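Local coordinates for protein TRAP dicarboxylate transporter-DctP subunit (Rhodobacter sphaeroides, PDB 4PE3) that probably binds a small organic acid in the periplasm and hands it to a TRAP-type membrane transporter, as the solute-binding subunit of that system, at residues Asp103-Leu108 against Asn136-Pro141; Ile123-Asn128 against Tyr330-Thr335; Ser198-Ser203 against Gly207-Ala212. One frame throughout, in Å; residues are numbered along the deposited sequence. Where two conformers were deposited one is given.

Contacts 1 and 2 lie side by side, their centres about 14 Å apart, and are neighbours in one group of helices. Contact 1 joins helices 104-110 and 131-139; contact 2 joins helices 119-128 and 324-339. Leu108 CD2 of the first lies 4.0 Å from Tyr330 N of the second. Their segments alternate along the chain; helix 324-339, near the C-terminus, packs on helices from early in the sequence. Contact 3, centred about 34 Å from each, joins helix 200-206 to strand 211-213, inside the loop closed by contact 2. Contacts 2 and 3 lie on opposite sides of the chain's centre, consistent with separate lobes in this open, substrate-free form.

Contact 1: Asp103-Leu108 against Asn136-Pro141; sequences DPAFGL and NELINP
Leu138 and Phe106 bury the most surface here, with Ala105 next. Leu138 points at helix 104-110 and runs antiparallel to the Phe106 side chain. Leu138 CB sits 3.8 Å from Phe106 CE1. The Leu138 CD2 branch lies over one face of the Phe106 ring, nearer the ring's margin than its middle, and also reaches Ala105 CB at 3.9 Å. Leu138 therefore fills the angle between ring and methyl. The Phe106 CG lies anti to its own carbonyl carbon (chi1 -77°), which swings the ring toward helix 131-139. Ile139 meets this ring differently. The Ile139 CG2 methyl comes to the edge, in the ring plane, 3.8 Å from Phe106 CE1. No hydrogen bond crosses the interface, and the touching residues are all buried. The start of helix 104-110 is fixed by Asp103 at the N-cap. Asp103 OD1 uses the anti lone pair to accept from Ala105 N at 2.9 Å, and it is also bonded to Ser323 OG. Met325 of helix 324-339 touches both Ala105 and Leu138, while Ile139 packs on Leu144 and Phe146. The contact is apolar helix-to-helix packing beside edge strand 144-150 of the five-stranded sheet in this family 7 solute-binding protein.

Contact 2: Ile123-Asn128 against Tyr330-Thr335; sequences IDFVEN and YDTLVT
Phe125 places its CG anti to the backbone N (chi1 168°), and this sends the ring across to helix 324-339. Leu333 likewise has CG anti to its backbone N, and its second torsion (chi2 64°) helps set CD1 over the ring. The Leu333 CD1 methyl lies 4.2 Å from the centroid of the Phe125 ring and 10° off the ring normal. This is a CH-pi contact over the centre of one face. The ring also reaches the backbone of the other helix. Phe125 CE1 is 3.7 Å from Leu333 CA. Thr332 O lies at the ring edge, near its plane, 3.9 Å from Phe125 CE1. The Thr332 methyl CG2 is 3.9 Å from Phe125 CE1. One ring corner thus meets both residues.

The hydroxyl of Thr332 has a separate role and bonds to Lys328 O one turn back. No hydrogen bond joins the two segments. Side-chain bonds run within each helix instead. Asn128 ND2 gives a nearly straight bond to Asp124 OD1 at 2.8 Å, meeting it from above the carboxylate plane. Asp331 O is gripped twice, by Thr335 N and Thr335 OG1, from opposite faces of its plane.

Tyr336 meets the Phe125 ring edge-to-face and gives Asp124 OD2 a hydrogen bond partner; Lys340 forms a salt bridge to that oxygen. Leu134 of helix 131-139 touches both Phe125 and Thr332, and Trp316 of helix 302-320 touches Leu333. The contact is apolar helix-helix packing with a CH-pi contact at its centre. It joins helix 119-128 to the C-terminal helix 324-339, beside helices 131-139 and 302-320, in this family 7 solute-binding protein.

Contact 3: Ser198-Ser203 against Gly207-Ala212; sequences SEVYTS and GVIDAA. With IMD (imidazole), chain B.
A Schellman motif ends helix 200-206 and turns the chain toward strand 211-213, part of the four-stranded mixed sheet. Gly207 has positive phi (89°) and is the first residue to leave the helix. Ser203 O faces three successive N-H groups, of Gly207, Val208 and Ile209, at the end of the helix, and all three bonds are weak. Val208 N is 2.9 Å from Ser203 O. Ile209 N is farther, 3.3 Å from Ser203 O. The Ile209 bond is nearly straight (169°), while the other two are strongly bent.

Apolar groups close the angle between helix and strand. Ile209 CG1 sits between its backbone N and carbonyl carbon (chi1 53°), which lays the branch against the helix. Ile209 CG1 is 3.8 Å from Ser203 CB, and Ile209 CD1 continues to Val200 O. The Val200 and Ile209 side chains lie roughly perpendicular to each other. Leu195 touches both Ser203 and Ile209, and Arg175 of strand 173-175 touches Val200, Ile209 and Ala212.

An imidazole, probably from the crystallisation liquor, makes a weak, bent bond from N1 to Glu199 OE1. Ser203 OG donates to Glu199 O at 2.7 Å. Toward the strand, Val200 CG1 meets Ala212 CB at 3.8 Å.

Contact 1: Asp103-Leu108 against Asn136-Pro141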
loop_
_atom_site.group_PDB
_atom_site.type_symbol
_atom_site.label_atom_id
_atom_site.label_comp_id
_atom_site.label_asym_id
_atom_site.label_seq_id
_atom_site.Cartn_x
_atom_site.Cartn_y
_atom_site.Cartn_z
ATOM N N ASP A 103 1.914 -0.747 17.508
ATOM C CA ASP A 103 2.624 0.523 17.549
ATOM C C ASP A 103 2.105 1.384 16.418
ATOM O O ASP A 103 1.992 0.907 15.286
ATOM C CB ASP A 103 4.128 0.313 17.376
ATOM C CG ASP A 103 4.932 1.547 17.737
ATOM O OD1 ASP A 103 4.804 2.593 17.067
ATOM O OD2 ASP A 103 5.726 1.481 18.697
ATOM N N PRO A 104 1.771 2.655 16.701
ATOM C CA PRO A 104 1.240 3.465 15.591
ATOM C C PRO A 104 2.206 3.594 14.410
ATOM O O PRO A 104 1.789 3.942 13.303
ATOM C CB PRO A 104 0.978 4.839 16.215
ATOM C CG PRO A 104 1.226 4.700 17.695
ATOM C CD PRO A 104 1.921 3.405 17.960
ATOM N N ALA A 105 3.489 3.337 14.629
ATOM C CA ALA A 105 4.458 3.359 13.539
ATOM C C ALA A 105 4.059 2.420 12.410
ATOM O O ALA A 105 4.353 2.672 11.244
ATOM C CB ALA A 105 5.842 2.984 14.050
ATOM N N PHE A 106 3.434 1.300 12.762
ATOM C CA PHE A 106 3.040 0.327 11.756
ATOM C C PHE A 106 2.036 0.932 10.785
ATOM O O PHE A 106 2.143 0.719 9.576
ATOM C CB PHE A 106 2.474 -0.946 12.410
ATOM C CG PHE A 106 3.527 -1.864 12.997
ATOM C CD1 PHE A 106 4.326 -2.638 12.172
ATOM C CD2 PHE A 106 3.719 -1.941 14.371
ATOM C CE1 PHE A 106 5.294 -3.478 12.702
ATOM C CE2 PHE A 106 4.678 -2.778 14.902
ATOM C CZ PHE A 106 5.455 -3.557 14.058
ATOM N N GLY A 107 1.062 1.664 11.318
ATOM C CA GLY A 107 0.043 2.293 10.486
ATOM C C GLY A 107 0.649 3.353 9.589
ATOM O O GLY A 107 0.310 3.480 8.399
ATOM N N LEU A 108 1.552 4.139 10.169
ATOM C CA LEU A 108 2.155 5.237 9.433
ATOM C C LEU A 108 3.065 4.762 8.291
ATOM O O LEU A 108 2.960 5.234 7.157
ATOM C CB LEU A 108 2.906 6.193 10.373
ATOM C CG LEU A 108 3.570 7.370 9.669
ATOM C CD1 LEU A 108 2.527 8.271 9.008
ATOM C CD2 LEU A 108 4.440 8.176 10.635
ATOM N N ASN A 136 12.761 -3.653 9.701
ATOM C CA ASN A 136 13.456 -4.571 10.568
ATOM C C ASN A 136 13.547 -4.098 12.015
ATOM O O ASN A 136 13.469 -4.913 12.919
ATOM C CB ASN A 136 14.826 -4.923 9.999
ATOM C CG ASN A 136 14.711 -5.978 8.908
ATOM O OD1 ASN A 136 14.146 -7.056 9.137
ATOM N ND2 ASN A 136 15.223 -5.677 7.726
ATOM N N GLU A 137 13.673 -2.788 12.243
ATOM C CA GLU A 137 13.637 -2.284 13.603
ATOM C C GLU A 137 12.276 -2.549 14.216
ATOM O O GLU A 137 12.168 -2.794 15.417
ATOM C CB GLU A 137 13.931 -0.776 13.655
ATOM C CG GLU A 137 14.108 -0.288 15.099
ATOM C CD GLU A 137 14.516 1.172 15.224
ATOM O OE1 GLU A 137 14.745 1.819 14.187
ATOM O OE2 GLU A 137 14.605 1.658 16.378
ATOM N N LEU A 138 11.230 -2.515 13.383
ATOM C CA LEU A 138 9.890 -2.757 13.871
ATOM C C LEU A 138 9.612 -4.226 14.120
ATOM O O LEU A 138 8.932 -4.561 15.078
ATOM C CB LEU A 138 8.853 -2.214 12.877
ATOM C CG LEU A 138 8.676 -0.700 12.911
ATOM C CD1 LEU A 138 7.811 -0.235 11.756
ATOM C CD2 LEU A 138 8.056 -0.281 14.226
ATOM N N ILE A 139 10.120 -5.098 13.260
ATOM C CA ILE A 139 9.696 -6.491 13.337
ATOM C C ILE A 139 10.726 -7.497 13.834
ATOM O O ILE A 139 10.340 -8.586 14.251
ATOM C CB ILE A 139 9.005 -6.994 12.032
ATOM C CG1 ILE A 139 9.991 -7.260 10.892
ATOM C CG2 ILE A 139 7.963 -5.976 11.584
ATOM C CD1 ILE A 139 9.354 -7.845 9.637
ATOM N N ASN A 140 12.009 -7.135 13.882
ATOM C CA ASN A 140 12.996 -7.988 14.558
ATOM C C ASN A 140 12.588 -8.234 16.011
ATOM O O ASN A 140 12.763 -9.340 16.521
ATOM C CB ASN A 140 14.404 -7.401 14.514
ATOM C CG ASN A 140 15.044 -7.399 13.130
ATOM O OD1 ASN A 140 16.093 -6.772 12.952
ATOM N ND2 ASN A 140 14.432 -8.064 12.150
ATOM N N PRO A 141 12.038 -7.228 16.699
ATOM C CA PRO A 141 11.609 -7.481 18.083
ATOM C C PRO A 141 10.489 -8.515 18.225
ATOM O O PRO A 141 10.227 -8.988 19.341
ATOM C CB PRO A 141 11.138 -6.098 18.555
ATOM C CG PRO A 141 11.954 -5.140 17.758
ATOM C CD PRO A 141 12.024 -5.780 16.390
#

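Contact 2: Ile123-Asn128 against Tyr330-Thr335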
loop_
_atom_site.group_PDB
_atom_site.type_symbol
_atom_site.label_atom_id
_atom_site.label_comp_id
_atom_site.label_asym_id
_atom_site.label_seq_id
_atom_site.Cartn_x
_atom_site.Cartn_y
_atom_site.Cartn_z
ATOM N N ILE A 123 8.764 2.064 -3.139
ATOM C CA ILE A 123 9.743 0.986 -3.229
ATOM C C ILE A 123 11.164 1.538 -3.057
ATOM O O ILE A 123 11.995 0.938 -2.380
ATOM C CB ILE A 123 9.583 0.217 -4.553
ATOM C CG1 ILE A 123 8.372 -0.726 -4.470
ATOM C CG2 ILE A 123 10.818 -0.574 -4.883
ATOM C CD1 ILE A 123 7.699 -1.003 -5.789
ATOM N N ASP A 124 11.445 2.690 -3.653
ATOM C CA ASP A 124 12.751 3.322 -3.485
ATOM C C ASP A 124 12.972 3.795 -2.052
ATOM O O ASP A 124 14.071 3.630 -1.502
ATOM C CB ASP A 124 12.939 4.465 -4.482
ATOM C CG ASP A 124 14.348 5.002 -4.462
ATOM O OD1 ASP A 124 15.232 4.286 -4.966
ATOM O OD2 ASP A 124 14.568 6.112 -3.933
ATOM N N PHE A 125 11.936 4.359 -1.434
ATOM C CA PHE A 125 12.013 4.692 -0.015
ATOM C C PHE A 125 12.390 3.471 0.839
ATOM O O PHE A 125 13.273 3.534 1.716
ATOM C CB PHE A 125 10.700 5.285 0.464
ATOM C CG PHE A 125 10.585 5.389 1.951
ATOM C CD1 PHE A 125 11.373 6.264 2.665
ATOM C CD2 PHE A 125 9.666 4.619 2.636
ATOM C CE1 PHE A 125 11.257 6.364 4.023
ATOM C CE2 PHE A 125 9.552 4.710 4.011
ATOM C CZ PHE A 125 10.349 5.570 4.705
ATOM N N VAL A 126 11.755 2.336 0.585
ATOM C CA VAL A 126 12.051 1.131 1.352
ATOM C C VAL A 126 13.448 0.617 1.069
ATOM O O VAL A 126 14.207 0.330 2.001
ATOM C CB VAL A 126 11.002 0.034 1.075
ATOM C CG1 VAL A 126 11.439 -1.302 1.674
ATOM C CG2 VAL A 126 9.693 0.477 1.642
ATOM N N GLU A 127 13.801 0.499 -0.204
ATOM C CA GLU A 127 15.020 -0.206 -0.557
ATOM C C GLU A 127 16.278 0.648 -0.419
ATOM O O GLU A 127 17.342 0.126 -0.111
ATOM C CB GLU A 127 14.889 -0.808 -1.955
ATOM C CG GLU A 127 13.779 -1.877 -1.965
ATOM C CD GLU A 127 13.556 -2.583 -3.299
ATOM O OE1 GLU A 127 14.117 -2.162 -4.330
ATOM O OE2 GLU A 127 12.791 -3.590 -3.305
ATOM N N ASN A 128 16.148 1.962 -0.600
ATOM C CA ASN A 128 17.306 2.870 -0.584
ATOM C C ASN A 128 17.165 4.059 0.354
ATOM O O ASN A 128 18.147 4.752 0.599
ATOM C CB ASN A 128 17.530 3.417 -1.996
ATOM C CG ASN A 128 17.810 2.322 -3.002
ATOM O OD1 ASN A 128 18.629 1.441 -2.750
ATOM N ND2 ASN A 128 17.098 2.343 -4.131
ATOM N N TYR A 330 8.409 8.864 10.759
ATOM C CA TYR A 330 8.161 10.226 10.274
ATOM C C TYR A 330 9.449 10.915 9.849
ATOM O O TYR A 330 9.515 11.482 8.768
ATOM C CB TYR A 330 7.457 11.046 11.346
ATOM C CG TYR A 330 7.313 12.503 10.995
ATOM C CD1 TYR A 330 8.309 13.418 11.320
ATOM C CD2 TYR A 330 6.186 12.985 10.339
ATOM C CE1 TYR A 330 8.187 14.782 11.001
ATOM C CE2 TYR A 330 6.056 14.331 10.019
ATOM C CZ TYR A 330 7.057 15.219 10.351
ATOM O OH TYR A 330 6.887 16.537 10.046
ATOM N N ASP A 331 10.482 10.843 10.683
ATOM C CA ASP A 331 11.730 11.553 10.374
ATOM C C ASP A 331 12.358 10.999 9.107
ATOM O O ASP A 331 12.813 11.748 8.242
ATOM C CB ASP A 331 12.743 11.433 11.505
ATOM C CG ASP A 331 12.356 12.223 12.733
ATOM O OD1 ASP A 331 11.487 13.104 12.631
ATOM O OD2 ASP A 331 12.923 11.948 13.807
ATOM N N THR A 332 12.351 9.677 8.995
ATOM C CA THR A 332 12.977 9.017 7.864
ATOM C C THR A 332 12.234 9.305 6.568
ATOM O O THR A 332 12.856 9.572 5.538
ATOM C CB THR A 332 13.084 7.510 8.148
ATOM O OG1 THR A 332 13.860 7.318 9.335
ATOM C CG2 THR A 332 13.750 6.758 7.002
ATOM N N LEU A 333 10.901 9.270 6.639
ATOM C CA LEU A 333 10.044 9.550 5.493
ATOM C C LEU A 333 10.188 10.984 5.022
ATOM O O LEU A 333 10.372 11.234 3.846
ATOM C CB LEU A 333 8.598 9.269 5.882
ATOM C CG LEU A 333 7.576 9.620 4.797
ATOM C CD1 LEU A 333 7.779 8.761 3.553
ATOM C CD2 LEU A 333 6.167 9.425 5.329
ATOM N N VAL A 334 10.129 11.922 5.955
ATOM C CA VAL A 334 10.194 13.328 5.583
ATOM C C VAL A 334 11.578 13.672 5.037
ATOM O O VAL A 334 11.688 14.432 4.075
ATOM C CB VAL A 334 9.827 14.241 6.773
ATOM C CG1 VAL A 334 10.183 15.695 6.481
ATOM C CG2 VAL A 334 8.342 14.103 7.090
ATOM N N THR A 335 12.629 13.116 5.633
ATOM C CA THR A 335 13.962 13.291 5.083
ATOM C C THR A 335 14.032 12.799 3.640
ATOM O O THR A 335 14.548 13.496 2.772
ATOM C CB THR A 335 15.024 12.573 5.947
ATOM O OG1 THR A 335 15.038 13.163 7.251
ATOM C CG2 THR A 335 16.409 12.692 5.322
#

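Contact 3: Ser198-Ser203 against Gly207-Ala212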
loop_
_atom_site.group_PDB
_atom_site.type_symbol
_atom_site.label_atom_id
_atom_site.label_comp_id
_atom_site.label_asym_id
_atom_site.label_seq_id
_atom_site.Cartn_x
_atom_site.Cartn_y
_atom_site.Cartn_z
ATOM N N SER A 198 -19.526 -1.183 -0.086
ATOM C CA SER A 198 -20.664 -1.614 -0.861
ATOM C C SER A 198 -21.715 -0.525 -0.987
ATOM O O SER A 198 -22.674 -0.702 -1.718
ATOM C CB SER A 198 -21.309 -2.847 -0.210
ATOM O OG SER A 198 -21.803 -2.547 1.088
ATOM N N GLU A 199 -21.528 0.598 -0.287
ATOM C CA GLU A 199 -22.489 1.697 -0.320
ATOM C C GLU A 199 -21.940 2.925 -1.039
ATOM O O GLU A 199 -22.617 3.941 -1.172
ATOM C CB GLU A 199 -22.928 2.055 1.104
ATOM C CG GLU A 199 -23.626 0.900 1.818
ATOM C CD GLU A 199 -24.080 1.224 3.224
ATOM O OE1 GLU A 199 -24.574 2.340 3.414
ATOM O OE2 GLU A 199 -23.926 0.359 4.115
ATOM N N VAL A 200 -20.725 2.839 -1.549
ATOM C CA VAL A 200 -20.120 4.004 -2.182
ATOM C C VAL A 200 -20.850 4.412 -3.464
ATOM O O VAL A 200 -21.145 5.584 -3.665
ATOM C CB VAL A 200 -18.639 3.758 -2.470
ATOM C CG1 VAL A 200 -18.046 4.855 -3.335
ATOM C CG2 VAL A 200 -17.885 3.655 -1.135
ATOM N N TYR A 201 -21.159 3.444 -4.323
ATOM C CA TYR A 201 -21.766 3.730 -5.614
ATOM C C TYR A 201 -23.099 4.451 -5.421
ATOM O O TYR A 201 -23.342 5.515 -6.013
ATOM C CB TYR A 201 -21.960 2.428 -6.399
ATOM C CG TYR A 201 -22.532 2.593 -7.787
ATOM C CD1 TYR A 201 -23.896 2.719 -7.986
ATOM C CD2 TYR A 201 -21.716 2.597 -8.891
ATOM C CE1 TYR A 201 -24.420 2.882 -9.245
ATOM C CE2 TYR A 201 -22.234 2.756 -10.164
ATOM C CZ TYR A 201 -23.592 2.886 -10.330
ATOM O OH TYR A 201 -24.130 3.029 -11.600
ATOM N N THR A 202 -23.985 3.884 -4.613
ATOM C CA THR A 202 -25.289 4.489 -4.436
ATOM C C THR A 202 -25.187 5.839 -3.747
ATOM O O THR A 202 -25.924 6.771 -4.071
ATOM C CB THR A 202 -26.277 3.557 -3.688
ATOM O OG1 THR A 202 -25.745 3.182 -2.417
ATOM C CG2 THR A 202 -26.536 2.321 -4.501
ATOM N N SER A 203 -24.243 5.971 -2.818
ATOM C CA SER A 203 -24.063 7.234 -2.107
ATOM C C SER A 203 -23.599 8.348 -3.039
ATOM O O SER A 203 -23.999 9.500 -2.873
ATOM C CB SER A 203 -23.082 7.054 -0.953
ATOM O OG SER A 203 -23.640 6.196 0.022
ATOM N N GLY A 207 -25.914 11.700 -3.982
ATOM C CA GLY A 207 -25.400 12.990 -3.565
ATOM C C GLY A 207 -24.976 13.047 -2.115
ATOM O O GLY A 207 -24.650 14.118 -1.602
ATOM N N VAL A 208 -24.942 11.888 -1.453
ATOM C CA VAL A 208 -24.471 11.819 -0.068
ATOM C C VAL A 208 -22.969 12.077 -0.002
ATOM O O VAL A 208 -22.453 12.663 0.960
ATOM C CB VAL A 208 -24.763 10.441 0.534
ATOM C CG1 VAL A 208 -24.077 10.286 1.881
ATOM C CG2 VAL A 208 -26.267 10.237 0.649
ATOM N N ILE A 209 -22.257 11.623 -1.023
ATOM C CA ILE A 209 -20.859 11.967 -1.232
ATOM C C ILE A 209 -20.649 12.477 -2.660
ATOM O O ILE A 209 -21.416 12.166 -3.577
ATOM C CB ILE A 209 -19.914 10.761 -0.981
ATOM C CG1 ILE A 209 -20.376 9.551 -1.801
ATOM C CG2 ILE A 209 -19.877 10.419 0.502
ATOM C CD1 ILE A 209 -19.441 8.352 -1.729
ATOM N N ASP A 210 -19.592 13.256 -2.832
ATOM C CA ASP A 210 -19.180 13.831 -4.098
ATOM C C ASP A 210 -17.945 13.138 -4.674
ATOM O O ASP A 210 -17.608 13.278 -5.847
ATOM C CB ASP A 210 -18.731 15.304 -3.897
ATOM C CG ASP A 210 -19.748 16.186 -3.166
ATOM O OD1 ASP A 210 -20.911 16.287 -3.616
ATOM O OD2 ASP A 210 -19.359 16.863 -2.177
ATOM N N ALA A 211 -17.249 12.398 -3.821
ATOM C CA ALA A 211 -15.954 11.805 -4.158
ATOM C C ALA A 211 -15.676 10.653 -3.190
ATOM O O ALA A 211 -16.324 10.538 -2.151
ATOM C CB ALA A 211 -14.851 12.853 -4.053
ATOM N N ALA A 212 -14.697 9.824 -3.503
ATOM C CA ALA A 212 -14.416 8.684 -2.656
ATOM C C ALA A 212 -13.041 8.120 -2.819
ATOM O O ALA A 212 -12.518 8.019 -3.921
ATOM C CB ALA A 212 -15.430 7.563 -2.932
HETATM N N1 IMD B . -23.619 2.852 6.554
HETATM C C2 IMD B . -23.084 1.824 7.229
HETATM N N3 IMD B . -21.996 2.278 7.892
HETATM C C4 IMD B . -21.854 3.605 7.646
HETATM C C5 IMD B . -22.890 3.965 6.794
#